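Local coordinates for protein hydrolase, isochorismatase family (Pseudomonas putida, PDB 4L07) that acts as a maleamate amidase of the isochorismatase family, probably hydrolysing the amide of maleamate to release ammonia during the breakdown of N-heterocyclic compounds, at residues Leu46-Thr51 and Glu100-Thr105; Gly75-Leu80 and Gly88-Leu93; Leu36-Ala41 and Gly95-Glu100; Val65-Ile70 and Thr105-Asn110. All coordinates share one frame; numbering follows the deposited sequence.

Contact 1: Leu46-Thr51 and Glu100-Thr105; sequences LQMSRT and EIDMAT
The carboxylate of D102 carries the thioether of M48 over one of its faces, with SD of M48 3.6 Å from CG of D102 and CE of M48 3.4 Å from OD2 of D102. Around its rim, OD1 accepts the backbone N-H of A104 on the anti side, somewhat out of the plane, and OD2 is hydrogen-bonded to T34. The bond from A104 N to D102 OD1 (2.9 Å, 168° at the hydrogen) closes an Asx turn. This turn starts the 3-10 segment 103-105, which packs against helix 45-60, the first crossover helix of the α/β/α isochorismatase fold.

Methionine suits its place because its chain is long, flexible and apolar. The M48 chain is bent at chi3 (-66°), which brings its terminal methyl back toward the turn: CE of M48 is 3.9 Å from CB of A104, and SD of M48 is 4.1 Å from CG2 of T105. M48 runs roughly perpendicular to the D102 side chain, and no hydrogen bond joins the segments. F29 lines the same region, touching both M48 and T105.

An alanine at D102, with no carboxylate, would probably leave A104 N and T34 without their partner and open a gap beside the M48 thioether.

The main-chain oxygen of D102 is gripped twice by T105, by its N at 3.1 Å and by its hydroxyl, whose OG1 lies 2.7 Å from D102 O, nearly along the C=O axis.

Contact 2: Gly75-Leu80 and Gly88-Leu93; sequences GEIPML and GMAALL
Apolar contact joins I77 to A90 and L93, and nothing polar bonds the two segments. Both branches of I77 take part. CG2 and CD1 of I77 come to CB of A90 from the same side, each 3.9 Å from it, and CD1 of I77 also reaches over the main chain of that residue, 3.8 Å from A90 O. The other neighbour of CD1 of I77 is a methyl group, CD2 of L93, at a looser 4.3 Å. The torsions explain this fork: CG2 stands anti to the backbone N of I77, while CG1 lies beside that N, anti to the carbonyl carbon (chi1 -51°). Alanine suits its place, since its lone CB lets the branched isoleucine come close to the backbone.

Main-chain bonds shape each partner separately. M79 N reaches E76 O (2.9 Å) within a run of helical torsions, and on the other side L92 N reaches M89 O (3.1 Å) at the end of a 3-10 turn. L92 then sits at the centre of an inverse gamma turn, closed by a weak bond from L93 N to A91 O. Both pieces belong to the long excursion that the isochorismatase domain makes between strands 65-70 and 112-116, with the short helix 82-85 lying between them.

Beside the contact, E76 forms a salt bridge with K117, and its OE2 also accepts the backbone N of H73. I77 also rests on Y72. Residues of neighbouring subunits approach nearby: L80 meets L130 and M79 meets T134 of the second subunit, and M89 meets F12 of the third subunit.

Contact 3: Leu36-Ala41 and Gly95-Glu100; sequences LQYPTA and GSRLVE
Y38 opens a type I beta turn, closed by A41 N to Y38 O, and its CA stands 7.9 Å from that of L98, room enough for a ring between the two loops. The Y38 ring is sandwiched. Both methyls of L98 lie over one face, CD2 making a CH-pi contact 3.9 Å from the ring centroid, 29° off the normal, while CD1 is offset toward the rim. CG of the preceding Q37 lies over the centre of the opposite face.

The phenol oxygen meets an arginine. NH2 of R97 donates to OH of Y38 across 3.0 Å, at 161°, with the oxygen almost in the guanidinium plane. With CG anti to the backbone N (chi1 -169°) and the chain extended to NE, the aliphatic part of R97 passes beside this oxygen, CD of R97 lying 3.4 Å from OH of Y38. NE2 of Q37 lies 3.3 Å from NH2 of R97, yet both are donors and do not bond; both point to OD2 of D35, Q37 by a hydrogen bond and R97, besides its bond to Y38, by a salt bridge. Y31 adds a cation-pi contact to R97.

P39 and T40 touch A9 and A10 of the third subunit. Tyrosine thus serves both ways, with an apolar ring and a polar end, in a surface junction of two connecting loops of the isochorismatase fold.

Contact 4: Val65-Ile70 and Thr105-Asn110; sequences VIFTTI and TGIQPN
OG1 of T105 is held by two main-chain groups, giving its proton to the D102 carbonyl and accepting the N-H of I107, and it also lies 3.6 Å from CE2 of F67, approaching the ring obliquely. The bond from I107 N to T105 OG1 (3.2 Å, 149°) makes an ST turn, beyond which I107 lies over the F67 ring.

I107 occupies one face of that ring. CD1 of I107 makes a CH-pi contact 4.0 Å from the F67 centroid, 16° off the normal, and CB of I107 is 3.8 Å from CZ of F67. With CG1 anti to the backbone N (chi1 -175°), the isoleucine chain is extended and runs across the face from CZ toward CG.

F67 belongs to strand 65-70 of the parallel sheet in the α/β/α fold, its backbone bonded to V112 and V114 of the neighbouring strand 112-116. I101 also touches the ring. Replacing F67 by alanine would probably open a gap beneath I107 and leave the methyls of I101 and I107 without their broad aromatic support. Phenylalanine suits this buried place because its wide, flat, apolar ring can meet both isoleucines at once.

How the contacts relate
Contacts 1 and 4 are buried and adjoin one another, sharing T105 and joined by I101, which packs on both F67 and I107; they tie helix 45-60 and strand 65-70 to the same connecting segment. Contacts 2 and 3 lie at the surface, farther from the centre of the chain, and both border the third subunit. Chemistry follows place: in the interior, turns satisfy polar atoms while methionine, isoleucine and phenylalanine fill space, whereas contact 2 is purely apolar and contact 3 adds an arginine-to-phenol hydrogen bond, with the charge of R97 met by D35 nearby. Contact 3 meets contact 4 through V99 O and T69 OG1, 2.8 Å apart, a probable hydrogen bond, and contact 2 through L92 and L98.

Contact 1: Leu46-Thr51 and Glu100-Thr105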
loop_
_atom_site.group_PDB
_atom_site.type_symbol
_atom_site.label_atom_id
_atom_site.label_comp_id
_atom_site.label_asym_id
_atom_site.label_seq_id
_atom_site.Cartn_x
_atom_site.Cartn_y
_atom_site.Cartn_z
ATOM N N LEU A 46 -10.599 28.426 14.992
ATOM C CA LEU A 46 -9.427 29.209 14.585
ATOM C C LEU A 46 -8.595 28.480 13.538
ATOM O O LEU A 46 -8.106 29.083 12.577
ATOM C CB LEU A 46 -8.548 29.553 15.795
ATOM C CG LEU A 46 -9.133 30.469 16.876
ATOM C CD1 LEU A 46 -8.160 30.593 18.043
ATOM C CD2 LEU A 46 -9.467 31.840 16.306
ATOM N N GLN A 47 -8.442 27.177 13.744
ATOM C CA GLN A 47 -7.652 26.324 12.861
ATOM C C GLN A 47 -8.234 26.281 11.450
ATOM O O GLN A 47 -7.489 26.319 10.464
ATOM C CB GLN A 47 -7.554 24.918 13.463
ATOM C CG GLN A 47 -6.654 24.846 14.697
ATOM C CD GLN A 47 -7.369 25.085 16.025
ATOM O OE1 GLN A 47 -6.778 24.891 17.092
ATOM N NE2 GLN A 47 -8.636 25.479 15.977
ATOM N N MET A 48 -9.562 26.208 11.362
ATOM C CA MET A 48 -10.255 26.171 10.072
ATOM C C MET A 48 -10.137 27.488 9.309
ATOM O O MET A 48 -10.024 27.490 8.092
ATOM C CB MET A 48 -11.727 25.775 10.235
ATOM C CG MET A 48 -11.936 24.292 10.491
ATOM S SD MET A 48 -13.653 23.759 10.465
ATOM C CE MET A 48 -14.317 24.605 11.903
ATOM N N SER A 49 -10.165 28.611 10.021
ATOM C CA SER A 49 -10.018 29.903 9.353
ATOM C C SER A 49 -8.595 30.114 8.828
ATOM O O SER A 49 -8.413 30.682 7.752
ATOM C CB SER A 49 -10.467 31.057 10.255
ATOM O OG SER A 49 -9.665 31.132 11.410
ATOM N N ARG A 50 -7.591 29.642 9.571
ATOM C CA ARG A 50 -6.209 29.685 9.093
ATOM C C ARG A 50 -6.044 28.761 7.881
ATOM O O ARG A 50 -5.409 29.129 6.891
ATOM C CB ARG A 50 -5.209 29.292 10.198
ATOM C CG ARG A 50 -5.187 30.181 11.439
ATOM C CD ARG A 50 -4.614 31.570 11.171
ATOM N NE ARG A 50 -5.611 32.461 10.580
ATOM C CZ ARG A 50 -6.640 32.994 11.240
ATOM N NH1 ARG A 50 -6.835 32.727 12.528
ATOM N NH2 ARG A 50 -7.489 33.790 10.603
ATOM N N THR A 51 -6.633 27.571 7.970
ATOM C CA THR A 51 -6.577 26.596 6.878
ATOM C C THR A 51 -7.260 27.163 5.628
ATOM O O THR A 51 -6.738 27.029 4.521
ATOM C CB THR A 51 -7.195 25.244 7.296
ATOM O OG1 THR A 51 -6.489 24.733 8.440
ATOM C CG2 THR A 51 -7.123 24.223 6.155
ATOM N N GLU A 100 -19.569 15.173 6.248
ATOM C CA GLU A 100 -19.473 16.339 5.374
ATOM C C GLU A 100 -18.372 17.279 5.835
ATOM O O GLU A 100 -18.203 17.497 7.041
ATOM C CB GLU A 100 -20.813 17.086 5.339
ATOM C CG GLU A 100 -21.924 16.334 4.624
ATOM C CD GLU A 100 -21.723 16.289 3.118
ATOM O OE1 GLU A 100 -21.853 15.191 2.538
ATOM O OE2 GLU A 100 -21.425 17.345 2.511
ATOM N N ILE A 101 -17.642 17.838 4.874
ATOM C CA ILE A 101 -16.559 18.773 5.157
ATOM C C ILE A 101 -17.174 20.059 5.697
ATOM O O ILE A 101 -18.139 20.573 5.132
ATOM C CB ILE A 101 -15.693 19.050 3.902
ATOM C CG1 ILE A 101 -15.099 17.740 3.338
ATOM C CG2 ILE A 101 -14.586 20.059 4.196
ATOM C CD1 ILE A 101 -14.277 16.928 4.329
ATOM N N ASP A 102 -16.628 20.552 6.803
ATOM C CA ASP A 102 -17.126 21.777 7.427
ATOM C C ASP A 102 -16.967 22.967 6.471
ATOM O O ASP A 102 -15.882 23.210 5.942
ATOM C CB ASP A 102 -16.391 22.020 8.750
ATOM C CG ASP A 102 -17.059 23.079 9.614
ATOM O OD1 ASP A 102 -17.548 24.080 9.057
ATOM O OD2 ASP A 102 -17.085 22.909 10.853
ATOM N N MET A 103 -18.058 23.704 6.254
ATOM C CA MET A 103 -18.042 24.849 5.334
ATOM C C MET A 103 -17.068 25.961 5.736
ATOM O O MET A 103 -16.640 26.741 4.887
ATOM C CB MET A 103 -19.457 25.412 5.118
ATOM C CG MET A 103 -20.294 24.644 4.099
ATOM S SD MET A 103 -19.518 24.401 2.478
ATOM C CE MET A 103 -19.442 26.070 1.823
ATOM N N ALA A 104 -16.710 26.014 7.022
ATOM C CA ALA A 104 -15.743 26.989 7.539
ATOM C C ALA A 104 -14.346 26.842 6.928
ATOM O O ALA A 104 -13.529 27.757 7.012
ATOM C CB ALA A 104 -15.673 26.913 9.064
ATOM N N THR A 105 -14.078 25.691 6.313
ATOM C CA THR A 105 -12.816 25.462 5.614
ATOM C C THR A 105 -12.781 26.212 4.284
ATOM O O THR A 105 -11.716 26.383 3.693
ATOM C CB THR A 105 -12.612 23.975 5.289
ATOM O OG1 THR A 105 -13.645 23.542 4.393
ATOM C CG2 THR A 105 -12.644 23.139 6.556
#

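Contact 2: Gly75-Leu80 and Gly88-Leu93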
loop_
_atom_site.group_PDB
_atom_site.type_symbol
_atom_site.label_atom_id
_atom_site.label_comp_id
_atom_site.label_asym_id
_atom_site.label_seq_id
_atom_site.Cartn_x
_atom_site.Cartn_y
_atom_site.Cartn_z
ATOM N N GLY A 75 -21.950 -1.992 6.799
ATOM C CA GLY A 75 -21.345 -3.326 6.732
ATOM C C GLY A 75 -19.848 -3.355 7.019
ATOM O O GLY A 75 -19.300 -4.407 7.339
ATOM N N GLU A 76 -19.187 -2.208 6.891
ATOM C CA GLU A 76 -17.747 -2.114 7.151
ATOM C C GLU A 76 -17.417 -2.082 8.642
ATOM O O GLU A 76 -16.327 -2.505 9.047
ATOM C CB GLU A 76 -17.150 -0.880 6.477
ATOM C CG GLU A 76 -17.053 -0.977 4.964
ATOM C CD GLU A 76 -16.509 0.290 4.323
ATOM O OE1 GLU A 76 -15.630 0.174 3.446
ATOM O OE2 GLU A 76 -16.949 1.402 4.690
ATOM N N ILE A 77 -18.349 -1.575 9.451
ATOM C CA ILE A 77 -18.111 -1.370 10.892
ATOM C C ILE A 77 -17.567 -2.624 11.616
ATOM O O ILE A 77 -16.518 -2.550 12.267
ATOM C CB ILE A 77 -19.359 -0.783 11.619
ATOM C CG1 ILE A 77 -19.899 0.474 10.907
ATOM C CG2 ILE A 77 -19.070 -0.514 13.091
ATOM C CD1 ILE A 77 -19.038 1.716 11.015
ATOM N N PRO A 78 -18.242 -3.788 11.476
ATOM C CA PRO A 78 -17.717 -4.976 12.161
ATOM C C PRO A 78 -16.433 -5.557 11.555
ATOM O O PRO A 78 -15.790 -6.400 12.182
ATOM C CB PRO A 78 -18.871 -5.985 12.062
ATOM C CG PRO A 78 -19.670 -5.538 10.888
ATOM C CD PRO A 78 -19.559 -4.042 10.859
ATOM N N MET A 79 -16.062 -5.097 10.363
ATOM C CA MET A 79 -14.899 -5.630 9.654
ATOM C C MET A 79 -13.574 -4.976 10.050
ATOM O O MET A 79 -12.512 -5.550 9.816
ATOM C CB MET A 79 -15.081 -5.479 8.142
ATOM C CG MET A 79 -16.363 -6.080 7.598
ATOM S SD MET A 79 -16.287 -6.131 5.797
ATOM C CE MET A 79 -17.851 -6.910 5.422
ATOM N N LEU A 80 -13.633 -3.773 10.613
ATOM C CA LEU A 80 -12.416 -2.990 10.850
ATOM C C LEU A 80 -12.096 -2.862 12.344
ATOM O O LEU A 80 -12.831 -2.201 13.086
ATOM C CB LEU A 80 -12.527 -1.607 10.204
ATOM C CG LEU A 80 -12.687 -1.524 8.685
ATOM C CD1 LEU A 80 -13.197 -0.151 8.271
ATOM C CD2 LEU A 80 -11.381 -1.871 7.971
ATOM N N GLY A 88 -16.289 5.505 18.757
ATOM C CA GLY A 88 -16.953 6.757 18.378
ATOM C C GLY A 88 -16.938 6.997 16.880
ATOM O O GLY A 88 -17.827 7.646 16.325
ATOM N N MET A 89 -15.922 6.449 16.218
ATOM C CA MET A 89 -15.773 6.606 14.778
ATOM C C MET A 89 -16.879 5.919 13.974
ATOM O O MET A 89 -17.112 6.267 12.816
ATOM C CB MET A 89 -14.394 6.106 14.330
ATOM C CG MET A 89 -13.243 6.800 15.040
ATOM S SD MET A 89 -13.132 8.557 14.667
ATOM C CE MET A 89 -11.783 9.022 15.751
ATOM N N ALA A 90 -17.560 4.955 14.585
ATOM C CA ALA A 90 -18.637 4.231 13.900
ATOM C C ALA A 90 -19.826 5.134 13.544
ATOM O O ALA A 90 -20.653 4.772 12.706
ATOM C CB ALA A 90 -19.088 3.036 14.731
ATOM N N ALA A 91 -19.899 6.309 14.176
ATOM C CA ALA A 91 -20.951 7.293 13.892
ATOM C C ALA A 91 -20.775 7.997 12.541
ATOM O O ALA A 91 -21.709 8.628 12.029
ATOM C CB ALA A 91 -21.028 8.317 15.025
ATOM N N LEU A 92 -19.586 7.861 11.953
ATOM C CA LEU A 92 -19.226 8.551 10.717
ATOM C C LEU A 92 -19.696 7.772 9.484
ATOM O O LEU A 92 -18.896 7.189 8.755
ATOM C CB LEU A 92 -17.708 8.819 10.678
ATOM C CG LEU A 92 -17.068 9.746 11.736
ATOM C CD1 LEU A 92 -17.580 11.173 11.650
ATOM C CD2 LEU A 92 -17.228 9.258 13.162
ATOM N N LEU A 93 -21.008 7.786 9.256
ATOM C CA LEU A 93 -21.631 6.975 8.205
ATOM C C LEU A 93 -21.883 7.784 6.945
ATOM O O LEU A 93 -22.220 8.968 7.033
ATOM C CB LEU A 93 -22.953 6.376 8.706
ATOM C CG LEU A 93 -22.934 5.369 9.862
ATOM C CD1 LEU A 93 -24.334 5.156 10.425
ATOM C CD2 LEU A 93 -22.309 4.041 9.450
#

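Contact 3: Leu36-Ala41 and Gly95-Glu100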
loop_
_atom_site.group_PDB
_atom_site.type_symbol
_atom_site.label_atom_id
_atom_site.label_comp_id
_atom_site.label_asym_id
_atom_site.label_seq_id
_atom_site.Cartn_x
_atom_site.Cartn_y
_atom_site.Cartn_z
ATOM N N LEU A 36 -19.143 20.699 17.815
ATOM C CA LEU A 36 -19.160 20.189 19.192
ATOM C C LEU A 36 -20.435 19.457 19.640
ATOM O O LEU A 36 -20.479 18.905 20.741
ATOM C CB LEU A 36 -18.776 21.297 20.187
ATOM C CG LEU A 36 -17.314 21.767 20.130
ATOM C CD1 LEU A 36 -17.134 23.092 20.855
ATOM C CD2 LEU A 36 -16.351 20.722 20.684
ATOM N N GLN A 37 -21.462 19.438 18.791
ATOM C CA GLN A 37 -22.665 18.660 19.080
ATOM C C GLN A 37 -22.381 17.160 18.999
ATOM O O GLN A 37 -23.103 16.351 19.581
ATOM C CB GLN A 37 -23.821 19.043 18.147
ATOM C CG GLN A 37 -23.647 18.617 16.698
ATOM C CD GLN A 37 -24.923 18.763 15.900
ATOM O OE1 GLN A 37 -25.907 18.070 16.154
ATOM N NE2 GLN A 37 -24.908 19.654 14.921
ATOM N N TYR A 38 -21.321 16.808 18.273
ATOM C CA TYR A 38 -20.935 15.415 18.095
ATOM C C TYR A 38 -19.825 15.026 19.069
ATOM O O TYR A 38 -18.867 15.782 19.254
ATOM C CB TYR A 38 -20.489 15.162 16.657
ATOM C CG TYR A 38 -21.492 15.603 15.608
ATOM C CD1 TYR A 38 -22.786 15.069 15.574
ATOM C CD2 TYR A 38 -21.141 16.544 14.643
ATOM C CE1 TYR A 38 -23.698 15.470 14.608
ATOM C CE2 TYR A 38 -22.041 16.946 13.669
ATOM C CZ TYR A 38 -23.317 16.406 13.657
ATOM O OH TYR A 38 -24.206 16.814 12.687
ATOM N N PRO A 39 -19.953 13.835 19.689
ATOM C CA PRO A 39 -19.007 13.336 20.698
ATOM C C PRO A 39 -17.547 13.313 20.241
ATOM O O PRO A 39 -16.649 13.437 21.071
ATOM C CB PRO A 39 -19.485 11.902 20.955
ATOM C CG PRO A 39 -20.912 11.875 20.544
ATOM C CD PRO A 39 -21.084 12.912 19.476
ATOM N N THR A 40 -17.314 13.150 18.939
ATOM C CA THR A 40 -15.954 13.030 18.404
ATOM C C THR A 40 -15.294 14.371 18.080
ATOM O O THR A 40 -14.139 14.417 17.660
ATOM C CB THR A 40 -15.919 12.121 17.160
ATOM O OG1 THR A 40 -16.970 12.503 16.260
ATOM C CG2 THR A 40 -16.089 10.654 17.563
ATOM N N ALA A 41 -16.012 15.470 18.304
ATOM C CA ALA A 41 -15.558 16.778 17.822
ATOM C C ALA A 41 -14.662 17.556 18.787
ATOM O O ALA A 41 -14.641 17.301 19.998
ATOM C CB ALA A 41 -16.744 17.629 17.398
ATOM N N GLY A 95 -23.683 9.522 3.979
ATOM C CA GLY A 95 -25.004 10.148 3.972
ATOM C C GLY A 95 -25.368 10.912 5.236
ATOM O O GLY A 95 -26.438 11.527 5.301
ATOM N N SER A 96 -24.498 10.873 6.246
ATOM C CA SER A 96 -24.724 11.650 7.470
ATOM C C SER A 96 -24.023 13.006 7.400
ATOM O O SER A 96 -23.089 13.199 6.619
ATOM C CB SER A 96 -24.282 10.872 8.719
ATOM O OG SER A 96 -22.867 10.876 8.863
ATOM N N ARG A 97 -24.470 13.946 8.231
ATOM C CA ARG A 97 -23.825 15.252 8.320
ATOM C C ARG A 97 -22.392 15.145 8.859
ATOM O O ARG A 97 -21.544 15.968 8.524
ATOM C CB ARG A 97 -24.654 16.205 9.193
ATOM C CG ARG A 97 -24.203 17.659 9.130
ATOM C CD ARG A 97 -25.147 18.575 9.896
ATOM N NE ARG A 97 -24.643 19.947 9.942
ATOM C CZ ARG A 97 -23.857 20.431 10.902
ATOM N NH1 ARG A 97 -23.450 21.695 10.859
ATOM N NH2 ARG A 97 -23.476 19.656 11.906
ATOM N N LEU A 98 -22.133 14.117 9.668
ATOM C CA LEU A 98 -20.840 13.950 10.350
ATOM C C LEU A 98 -19.675 13.870 9.361
ATOM O O LEU A 98 -18.569 14.323 9.659
ATOM C CB LEU A 98 -20.837 12.683 11.227
ATOM C CG LEU A 98 -21.751 12.323 12.420
ATOM C CD1 LEU A 98 -21.071 12.488 13.777
ATOM C CD2 LEU A 98 -23.139 12.957 12.378
ATOM N N VAL A 99 -19.939 13.304 8.183
ATOM C CA VAL A 99 -18.900 13.027 7.192
ATOM C C VAL A 99 -18.669 14.190 6.219
ATOM O O VAL A 99 -17.691 14.199 5.464
ATOM C CB VAL A 99 -19.226 11.717 6.442
ATOM C CG1 VAL A 99 -18.285 11.499 5.267
ATOM C CG2 VAL A 99 -19.169 10.543 7.412
ATOM N N GLU A 100 -19.569 15.173 6.248
ATOM C CA GLU A 100 -19.473 16.339 5.374
ATOM C C GLU A 100 -18.372 17.279 5.835
ATOM O O GLU A 100 -18.203 17.497 7.041
ATOM C CB GLU A 100 -20.813 17.086 5.339
ATOM C CG GLU A 100 -21.924 16.334 4.624
ATOM C CD GLU A 100 -21.723 16.289 3.118
ATOM O OE1 GLU A 100 -21.853 15.191 2.538
ATOM O OE2 GLU A 100 -21.425 17.345 2.511
#

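Contact 4: Val65-Ile70 and Thr105-Asn110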
loop_
_atom_site.group_PDB
_atom_site.type_symbol
_atom_site.label_atom_id
_atom_site.label_comp_id
_atom_site.label_asym_id
_atom_site.label_seq_id
_atom_site.Cartn_x
_atom_site.Cartn_y
_atom_site.Cartn_z
ATOM N N VAL A 65 -5.238 21.116 -3.844
ATOM C CA VAL A 65 -5.847 21.218 -2.513
ATOM C C VAL A 65 -6.769 20.019 -2.361
ATOM O O VAL A 65 -7.735 19.884 -3.109
ATOM C CB VAL A 65 -6.666 22.520 -2.345
ATOM C CG1 VAL A 65 -7.479 22.491 -1.049
ATOM C CG2 VAL A 65 -5.759 23.742 -2.387
ATOM N N ILE A 66 -6.460 19.140 -1.409
ATOM C CA ILE A 66 -7.200 17.885 -1.232
ATOM C C ILE A 66 -7.705 17.741 0.209
ATOM O O ILE A 66 -6.924 17.849 1.162
ATOM C CB ILE A 66 -6.334 16.661 -1.618
ATOM C CG1 ILE A 66 -5.875 16.768 -3.077
ATOM C CG2 ILE A 66 -7.107 15.360 -1.411
ATOM C CD1 ILE A 66 -4.725 15.848 -3.433
ATOM N N PHE A 67 -9.010 17.511 0.354
ATOM C CA PHE A 67 -9.644 17.282 1.654
ATOM C C PHE A 67 -9.853 15.795 1.895
ATOM O O PHE A 67 -10.144 15.050 0.961
ATOM C CB PHE A 67 -11.013 17.970 1.706
ATOM C CG PHE A 67 -10.950 19.470 1.665
ATOM C CD1 PHE A 67 -10.758 20.150 0.463
ATOM C CD2 PHE A 67 -11.114 20.211 2.833
ATOM C CE1 PHE A 67 -10.702 21.538 0.429
ATOM C CE2 PHE A 67 -11.064 21.600 2.806
ATOM C CZ PHE A 67 -10.855 22.262 1.605
ATOM N N THR A 68 -9.720 15.368 3.150
ATOM C CA THR A 68 -10.016 13.987 3.527
ATOM C C THR A 68 -11.171 13.915 4.516
ATOM O O THR A 68 -11.437 14.872 5.248
ATOM C CB THR A 68 -8.780 13.262 4.113
ATOM O OG1 THR A 68 -8.588 13.651 5.473
ATOM C CG2 THR A 68 -7.526 13.593 3.320
ATOM N N THR A 69 -11.857 12.779 4.524
ATOM C CA THR A 69 -12.926 12.511 5.474
ATOM C C THR A 69 -12.936 11.014 5.773
ATOM O O THR A 69 -12.596 10.194 4.907
ATOM C CB THR A 69 -14.309 12.999 4.953
ATOM O OG1 THR A 69 -15.282 12.955 6.006
ATOM C CG2 THR A 69 -14.798 12.149 3.779
ATOM N N ILE A 70 -13.294 10.671 7.005
ATOM C CA ILE A 70 -13.540 9.289 7.387
ATOM C C ILE A 70 -15.040 9.026 7.234
ATOM O O ILE A 70 -15.865 9.719 7.841
ATOM C CB ILE A 70 -13.119 9.014 8.852
ATOM C CG1 ILE A 70 -11.592 9.144 9.018
ATOM C CG2 ILE A 70 -13.614 7.642 9.297
ATOM C CD1 ILE A 70 -11.114 9.166 10.462
ATOM N N THR A 105 -14.078 25.691 6.313
ATOM C CA THR A 105 -12.816 25.462 5.614
ATOM C C THR A 105 -12.781 26.212 4.284
ATOM O O THR A 105 -11.716 26.383 3.693
ATOM C CB THR A 105 -12.612 23.975 5.289
ATOM O OG1 THR A 105 -13.645 23.542 4.393
ATOM C CG2 THR A 105 -12.644 23.139 6.556
ATOM N N GLY A 106 -13.957 26.625 3.813
ATOM C CA GLY A 106 -14.094 27.288 2.525
ATOM C C GLY A 106 -13.996 26.333 1.348
ATOM O O GLY A 106 -13.732 26.759 0.227
ATOM N N ILE A 107 -14.197 25.040 1.595
ATOM C CA ILE A 107 -14.202 24.037 0.519
ATOM C C ILE A 107 -15.129 24.461 -0.628
ATOM O O ILE A 107 -16.231 24.971 -0.400
ATOM C CB ILE A 107 -14.572 22.621 1.046
ATOM C CG1 ILE A 107 -14.448 21.566 -0.067
ATOM C CG2 ILE A 107 -15.942 22.614 1.728
ATOM C CD1 ILE A 107 -14.596 20.136 0.412
ATOM N N GLN A 108 -14.659 24.262 -1.856
ATOM C CA GLN A 108 -15.408 24.634 -3.058
ATOM C C GLN A 108 -15.748 23.374 -3.842
ATOM O O GLN A 108 -15.090 22.350 -3.651
ATOM C CB GLN A 108 -14.568 25.571 -3.924
ATOM C CG GLN A 108 -14.165 26.860 -3.226
ATOM C CD GLN A 108 -13.366 27.791 -4.116
ATOM O OE1 GLN A 108 -13.135 27.508 -5.294
ATOM N NE2 GLN A 108 -12.932 28.907 -3.554
ATOM N N PRO A 109 -16.775 23.438 -4.718
ATOM C CA PRO A 109 -17.176 22.291 -5.519
ATOM C C PRO A 109 -16.026 21.602 -6.266
ATOM O O PRO A 109 -16.069 20.378 -6.417
ATOM C CB PRO A 109 -18.172 22.899 -6.508
ATOM C CG PRO A 109 -18.839 23.973 -5.711
ATOM C CD PRO A 109 -17.764 24.538 -4.822
ATOM N N ASN A 110 -15.037 22.372 -6.732
ATOM C CA ASN A 110 -13.884 21.823 -7.471
ATOM C C ASN A 110 -13.010 20.898 -6.619
ATOM O O ASN A 110 -12.353 19.998 -7.149
ATOM C CB ASN A 110 -12.968 22.943 -7.990
ATOM C CG ASN A 110 -13.387 23.503 -9.345
ATOM O OD1 ASN A 110 -12.665 24.312 -9.928
ATOM N ND2 ASN A 110 -14.536 23.089 -9.848
#